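Local structure of putative nucleolar GTP-binding protein 1 (2QU8) at residues Ser44-Ile48 against Ser183-Leu187; Leu113-Ser119 against Val146-Ile152. The protein binds GDP through a GTPase domain and, as its name suggests, is probably a nucleolar GTP-binding protein. All blocks are in the same frame, centred on the assembly; numbering follows the deposited sequence.

Both contacts border the GDP site, and their centres lie about 10 Å apart. Interaction 2 pairs two neighbouring parallel strands and brings Asn150 and Lys151 beside the base and ribose. Interaction 1 sets the helix that follows the phosphate loop against the loop after the last strand, bringing Ser44 to the alpha-phosphate and Ser185, Thr186 and Leu187 to the guanine. The two are joined directly: Asn150 ND2 lies 2.9 Å from Thr186 OG1, a probable hydrogen bond, and Phe184 N lies 2.9 Å from Phe149 O, which ties 183-187 to the strand beside it. Along the chain, interaction 2 is nested within the loop closed by interaction 1.

Interaction 1. Residues Ser44-Ile48 against Ser183-Leu187; sequences SFMNI and SFSTL. With GDP (guanosine-5'-diphosphate), chain B.
Thr186 is the side chain that meets both the 44-48 helix and the nucleotide. Its CB lies 3.9 Å from Ser44 CB, and there it forks. With chi1 at 48°, OG1 sits between the backbone N and the carbonyl carbon and reaches the imidazole side of the guanine, donating to GDP N7 at a short 2.5 Å. The other branch, CG2, turns to the helix and rests 3.7 Å from Phe45 CA, near the ring atom CD1 as well. Ile48, one helical turn beyond Ser44, closes over the backbone side of this threonine, its CD1 3.4 Å from Thr186 O.

The loop 183-187 is consistent with the guanine-recognition loop after the last strand of a P-loop GTPase (the G5 element), while Ser44 and Phe45 belong to the helix that follows the phosphate-binding loop. Leu187 N donates to GDP O6 at 2.9 Å, and Ser185 OG lies close to the same oxygen. At the alpha-phosphate, Ser44 grips GDP O2A twice, through its backbone N and through OG at 2.6 Å.

Deeper in, the rings of Phe45 and Phe184 meet obliquely, with planes at 58° and centroids 5.2 Å apart. Phe45 CE1 stands 3.8 Å above one face of the Phe184 ring, offset toward its rim, while Phe184 CE1 approaches the Phe45 ring near its plane. Val192 and Ala195 of helix 192-222, together with Leu113 and Ile115 of strand 110-117, pack around this aromatic pair.

Interaction 2. Residues Leu113-Ser119 against Val146-Ile152; sequences LFIIDIS and VIGFNKI. With GDP (guanosine-5'-diphosphate), chain B.
Four backbone hydrogen bonds zip Leu113-Asp117 to Val146-Asn150 as neighbouring parallel strands: Phe114 N to Val146 O, Gly148 N to Phe114 O, Ile116 N to Gly148 O at 2.7 Å, and Asn150 N to Ile116 O. A fifth, Ile118 N to Asn150 O (3.2 Å), continues just past the strand.

Apolar contacts lie on both faces. Ile116 runs alongside Phe149 and reaches Ile147 CG2 with its CD1 (3.8 Å), and Ile118 crosses Phe149 at about a right angle, CG2 against CD2. On the face of Leu113 and Ile115, Leu113 CD1 touches Val146 CG1, while Ile115 CG2 presses on Asn150 CB at 3.5 Å.

The polar contacts gather at the nucleotide end. Asp117 CG lies opposite the backbone N (chi1 173°), carrying the carboxylate to Lys151. The extended Lys151 chain crosses this carboxylate obliquely, its CG 3.4 Å from GDP C6, and its NZ forms a salt bridge to Asp117 OD2 (2.9 Å) from 64° above the carboxylate plane. Asn39 O also holds this ammonium, whose bond to GDP O4' is weak. Ser119 N meets Asp117 OD1 from above the plane, making an Asx turn; Ser119 OG adds a second bond on the syn lone pair at 2.6 Å. Asn150 ND2 is anchored by Val40 O and Thr186.

The sequence Asn150-Lys151-Ile152-Asp153, at the end of a parallel strand with Asp153 hydrogen-bonded to GDP, is the NKxD guanine-specificity motif (G4) of P-loop GTPases.

Interaction 1. Residues Ser44-Ile48 against Ser183-Leu187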
# COMPACT_ATOMS: atom_id res chain seq x y z
N SER A 44 -9.19 7.93 4.58
CA SER A 44 -9.50 9.07 3.73
C SER A 44 -9.20 8.76 2.26
O SER A 44 -10.01 9.03 1.38
CB SER A 44 -8.70 10.30 4.17
OG SER A 44 -9.14 10.77 5.43
N PHE A 45 -8.03 8.18 2.01
CA PHE A 45 -7.61 7.86 0.65
C PHE A 45 -8.58 6.87 0.01
O PHE A 45 -9.04 7.06 -1.12
CB PHE A 45 -6.19 7.27 0.64
CG PHE A 45 -5.61 7.15 -0.73
CD1 PHE A 45 -4.71 8.10 -1.20
CD2 PHE A 45 -5.98 6.10 -1.56
CE1 PHE A 45 -4.17 8.00 -2.49
CE2 PHE A 45 -5.46 5.99 -2.85
CZ PHE A 45 -4.54 6.95 -3.31
N MET A 46 -8.89 5.82 0.76
CA MET A 46 -9.83 4.82 0.30
C MET A 46 -11.18 5.44 -0.09
O MET A 46 -11.71 5.17 -1.17
CB MET A 46 -10.03 3.74 1.37
CG MET A 46 -11.17 2.80 1.05
SD MET A 46 -11.49 1.70 2.43
CE MET A 46 -12.14 2.86 3.64
N ASN A 47 -11.73 6.26 0.81
CA ASN A 47 -13.03 6.91 0.56
C ASN A 47 -13.07 7.84 -0.65
O ASN A 47 -14.04 7.83 -1.41
CB ASN A 47 -13.50 7.66 1.80
CG ASN A 47 -14.04 6.74 2.86
OD1 ASN A 47 -13.63 6.80 4.01
ND2 ASN A 47 -14.95 5.85 2.46
N ILE A 48 -12.02 8.63 -0.83
CA ILE A 48 -11.92 9.52 -1.98
C ILE A 48 -11.95 8.76 -3.31
O ILE A 48 -12.80 9.03 -4.17
CB ILE A 48 -10.68 10.43 -1.87
CG1 ILE A 48 -10.90 11.44 -0.74
CG2 ILE A 48 -10.41 11.17 -3.19
CD1 ILE A 48 -9.63 11.99 -0.18
N SER A 183 3.28 11.90 -3.96
CA SER A 183 2.93 12.91 -2.96
C SER A 183 1.51 13.42 -3.18
O SER A 183 1.09 13.63 -4.32
CB SER A 183 3.92 14.07 -2.99
OG SER A 183 5.24 13.59 -2.77
N PHE A 184 0.78 13.63 -2.09
CA PHE A 184 -0.61 14.06 -2.18
C PHE A 184 -1.17 14.62 -0.88
O PHE A 184 -0.52 14.59 0.17
CB PHE A 184 -1.53 12.93 -2.69
CG PHE A 184 -1.37 11.62 -1.95
CD1 PHE A 184 -2.11 11.36 -0.79
CD2 PHE A 184 -0.50 10.64 -2.43
CE1 PHE A 184 -1.97 10.16 -0.10
CE2 PHE A 184 -0.35 9.43 -1.75
CZ PHE A 184 -1.09 9.19 -0.58
N SER A 185 -2.38 15.14 -0.98
CA SER A 185 -3.12 15.57 0.18
C SER A 185 -4.53 15.01 0.10
O SER A 185 -5.29 15.39 -0.78
CB SER A 185 -3.17 17.10 0.26
OG SER A 185 -4.15 17.51 1.20
N THR A 186 -4.87 14.11 1.03
CA THR A 186 -6.23 13.61 1.11
C THR A 186 -7.19 14.64 1.75
O THR A 186 -8.40 14.41 1.82
CB THR A 186 -6.32 12.20 1.80
OG1 THR A 186 -5.57 12.19 3.02
CG2 THR A 186 -5.78 11.11 0.89
N LEU A 187 -6.66 15.78 2.20
CA LEU A 187 -7.53 16.87 2.66
C LEU A 187 -7.90 17.82 1.51
O LEU A 187 -9.03 18.28 1.43
CB LEU A 187 -6.93 17.64 3.84
CG LEU A 187 -7.85 18.59 4.62
CD1 LEU A 187 -9.05 17.87 5.27
CD2 LEU A 187 -7.07 19.35 5.69
PB GDP B . -6.18 6.68 8.90
O1B GDP B . -6.37 6.39 10.38
O2B GDP B . -4.84 6.14 8.47
O3B GDP B . -7.27 5.95 8.18
O3A GDP B . -6.23 8.26 8.63
PA GDP B . -7.58 9.12 8.42
O1A GDP B . -8.64 8.69 9.43
O2A GDP B . -8.09 8.99 7.02
O5' GDP B . -7.03 10.59 8.75
C5' GDP B . -6.64 10.93 10.08
C4' GDP B . -6.79 12.42 10.32
O4' GDP B . -6.03 13.13 9.33
C3' GDP B . -8.23 12.89 10.13
O3' GDP B . -8.50 13.93 11.06
C2' GDP B . -8.25 13.43 8.72
O2' GDP B . -9.31 14.37 8.52
C1' GDP B . -6.87 14.04 8.61
N9 GDP B . -6.32 14.11 7.24
C8 GDP B . -6.48 13.18 6.28
N7 GDP B . -5.83 13.55 5.15
C5 GDP B . -5.24 14.74 5.39
C6 GDP B . -4.39 15.68 4.63
O6 GDP B . -4.08 15.42 3.44
N1 GDP B . -3.98 16.81 5.23
C2 GDP B . -4.31 17.10 6.51
N2 GDP B . -3.86 18.26 7.06
N3 GDP B . -5.08 16.27 7.27
C4 GDP B . -5.56 15.10 6.78

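Interaction 2. Residues Leu113-Ser119 against Val146-Ile152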
# COMPACT_ATOMS: atom_id res chain seq x y z
N LEU A 113 0.03 0.29 -1.04
CA LEU A 113 0.20 1.72 -0.87
C LEU A 113 0.48 1.98 0.60
O LEU A 113 -0.43 1.93 1.43
CB LEU A 113 -1.02 2.51 -1.36
CG LEU A 113 -1.02 4.04 -1.19
CD1 LEU A 113 0.24 4.71 -1.74
CD2 LEU A 113 -2.25 4.64 -1.85
N PHE A 114 1.75 2.23 0.92
CA PHE A 114 2.18 2.58 2.27
C PHE A 114 2.26 4.09 2.38
O PHE A 114 3.08 4.75 1.72
CB PHE A 114 3.53 1.94 2.65
CG PHE A 114 3.91 2.12 4.10
CD1 PHE A 114 3.56 1.16 5.05
CD2 PHE A 114 4.57 3.27 4.53
CE1 PHE A 114 3.89 1.34 6.40
CE2 PHE A 114 4.89 3.46 5.87
CZ PHE A 114 4.55 2.49 6.81
N ILE A 115 1.40 4.64 3.23
CA ILE A 115 1.28 6.08 3.37
C ILE A 115 2.07 6.58 4.58
O ILE A 115 1.93 6.07 5.69
CB ILE A 115 -0.19 6.53 3.46
CG1 ILE A 115 -0.96 6.06 2.21
CG2 ILE A 115 -0.27 8.06 3.65
CD1 ILE A 115 -2.43 6.48 2.14
N ILE A 116 2.92 7.58 4.31
CA ILE A 116 3.64 8.33 5.32
C ILE A 116 3.04 9.73 5.37
O ILE A 116 2.98 10.44 4.36
CB ILE A 116 5.17 8.41 5.01
CG1 ILE A 116 5.81 7.02 5.03
CG2 ILE A 116 5.89 9.37 5.99
CD1 ILE A 116 7.26 6.98 4.52
N ASP A 117 2.58 10.11 6.56
CA ASP A 117 2.18 11.48 6.86
C ASP A 117 3.43 12.33 7.15
O ASP A 117 3.97 12.31 8.26
CB ASP A 117 1.21 11.46 8.06
CG ASP A 117 0.84 12.85 8.56
OD1 ASP A 117 1.13 13.86 7.88
OD2 ASP A 117 0.26 12.93 9.66
N ILE A 118 3.89 13.07 6.13
CA ILE A 118 5.11 13.89 6.27
C ILE A 118 4.93 15.15 7.11
O ILE A 118 5.91 15.81 7.42
CB ILE A 118 5.76 14.27 4.91
CG1 ILE A 118 4.77 15.00 3.98
CG2 ILE A 118 6.41 13.06 4.26
CD1 ILE A 118 5.48 15.84 2.89
N SER A 119 3.69 15.48 7.46
CA SER A 119 3.43 16.56 8.41
C SER A 119 3.60 16.11 9.88
O SER A 119 3.70 16.95 10.78
CB SER A 119 2.04 17.16 8.20
OG SER A 119 1.02 16.33 8.73
N VAL A 146 3.89 1.39 -3.61
CA VAL A 146 3.96 2.84 -3.76
C VAL A 146 4.11 3.42 -2.35
O VAL A 146 3.37 3.05 -1.44
CB VAL A 146 2.71 3.42 -4.47
CG1 VAL A 146 2.80 4.94 -4.57
CG2 VAL A 146 2.56 2.81 -5.86
N ILE A 147 5.09 4.31 -2.17
CA ILE A 147 5.20 5.06 -0.93
C ILE A 147 4.46 6.37 -1.14
O ILE A 147 4.84 7.17 -2.00
CB ILE A 147 6.67 5.37 -0.51
CG1 ILE A 147 7.52 4.09 -0.42
CG2 ILE A 147 6.71 6.15 0.81
CD1 ILE A 147 7.18 3.14 0.70
N GLY A 148 3.39 6.56 -0.38
CA GLY A 148 2.61 7.78 -0.47
C GLY A 148 3.04 8.77 0.59
O GLY A 148 3.01 8.46 1.78
N PHE A 149 3.45 9.96 0.16
CA PHE A 149 3.72 11.05 1.09
C PHE A 149 2.49 11.94 1.17
O PHE A 149 2.19 12.68 0.24
CB PHE A 149 4.97 11.83 0.70
CG PHE A 149 6.18 10.96 0.60
CD1 PHE A 149 6.69 10.60 -0.64
CD2 PHE A 149 6.77 10.45 1.75
CE1 PHE A 149 7.80 9.76 -0.73
CE2 PHE A 149 7.88 9.62 1.66
CZ PHE A 149 8.39 9.27 0.42
N ASN A 150 1.77 11.81 2.28
CA ASN A 150 0.50 12.47 2.46
C ASN A 150 0.58 13.71 3.34
O ASN A 150 1.57 13.91 4.05
CB ASN A 150 -0.53 11.49 3.03
CG ASN A 150 -1.96 11.95 2.83
OD1 ASN A 150 -2.23 12.80 1.99
ND2 ASN A 150 -2.89 11.38 3.59
N LYS A 151 -0.48 14.51 3.29
CA LYS A 151 -0.67 15.75 4.06
C LYS A 151 0.29 16.86 3.64
O LYS A 151 0.72 17.67 4.47
CB LYS A 151 -0.66 15.50 5.58
CG LYS A 151 -1.60 14.37 6.04
CD LYS A 151 -2.00 14.54 7.50
CE LYS A 151 -2.77 13.32 8.00
NZ LYS A 151 -2.66 13.18 9.49
N ILE A 152 0.60 16.91 2.34
CA ILE A 152 1.48 17.95 1.77
C ILE A 152 0.91 19.37 1.92
O ILE A 152 1.64 20.35 1.76
CB ILE A 152 1.82 17.69 0.28
CG1 ILE A 152 0.54 17.70 -0.57
CG2 ILE A 152 2.62 16.39 0.13
CD1 ILE A 152 0.76 17.63 -2.05
PB GDP B . -6.18 6.68 8.90
O1B GDP B . -6.37 6.39 10.38
O2B GDP B . -4.84 6.14 8.47
O3B GDP B . -7.27 5.95 8.18
O3A GDP B . -6.23 8.26 8.63
PA GDP B . -7.58 9.12 8.42
O1A GDP B . -8.64 8.69 9.43
O2A GDP B . -8.09 8.99 7.02
O5' GDP B . -7.03 10.59 8.75
C5' GDP B . -6.64 10.93 10.08
C4' GDP B . -6.79 12.42 10.32
O4' GDP B . -6.03 13.13 9.33
C3' GDP B . -8.23 12.89 10.13
O3' GDP B . -8.50 13.93 11.06
C2' GDP B . -8.25 13.43 8.72
O2' GDP B . -9.31 14.37 8.52
C1' GDP B . -6.87 14.04 8.61
N9 GDP B . -6.32 14.11 7.24
C8 GDP B . -6.48 13.18 6.28
N7 GDP B . -5.83 13.55 5.15
C5 GDP B . -5.24 14.74 5.39
C6 GDP B . -4.39 15.68 4.63
O6 GDP B . -4.08 15.42 3.44
N1 GDP B . -3.98 16.81 5.23
C2 GDP B . -4.31 17.10 6.51
N2 GDP B . -3.86 18.26 7.06
N3 GDP B . -5.08 16.27 7.27
C4 GDP B . -5.56 15.10 6.78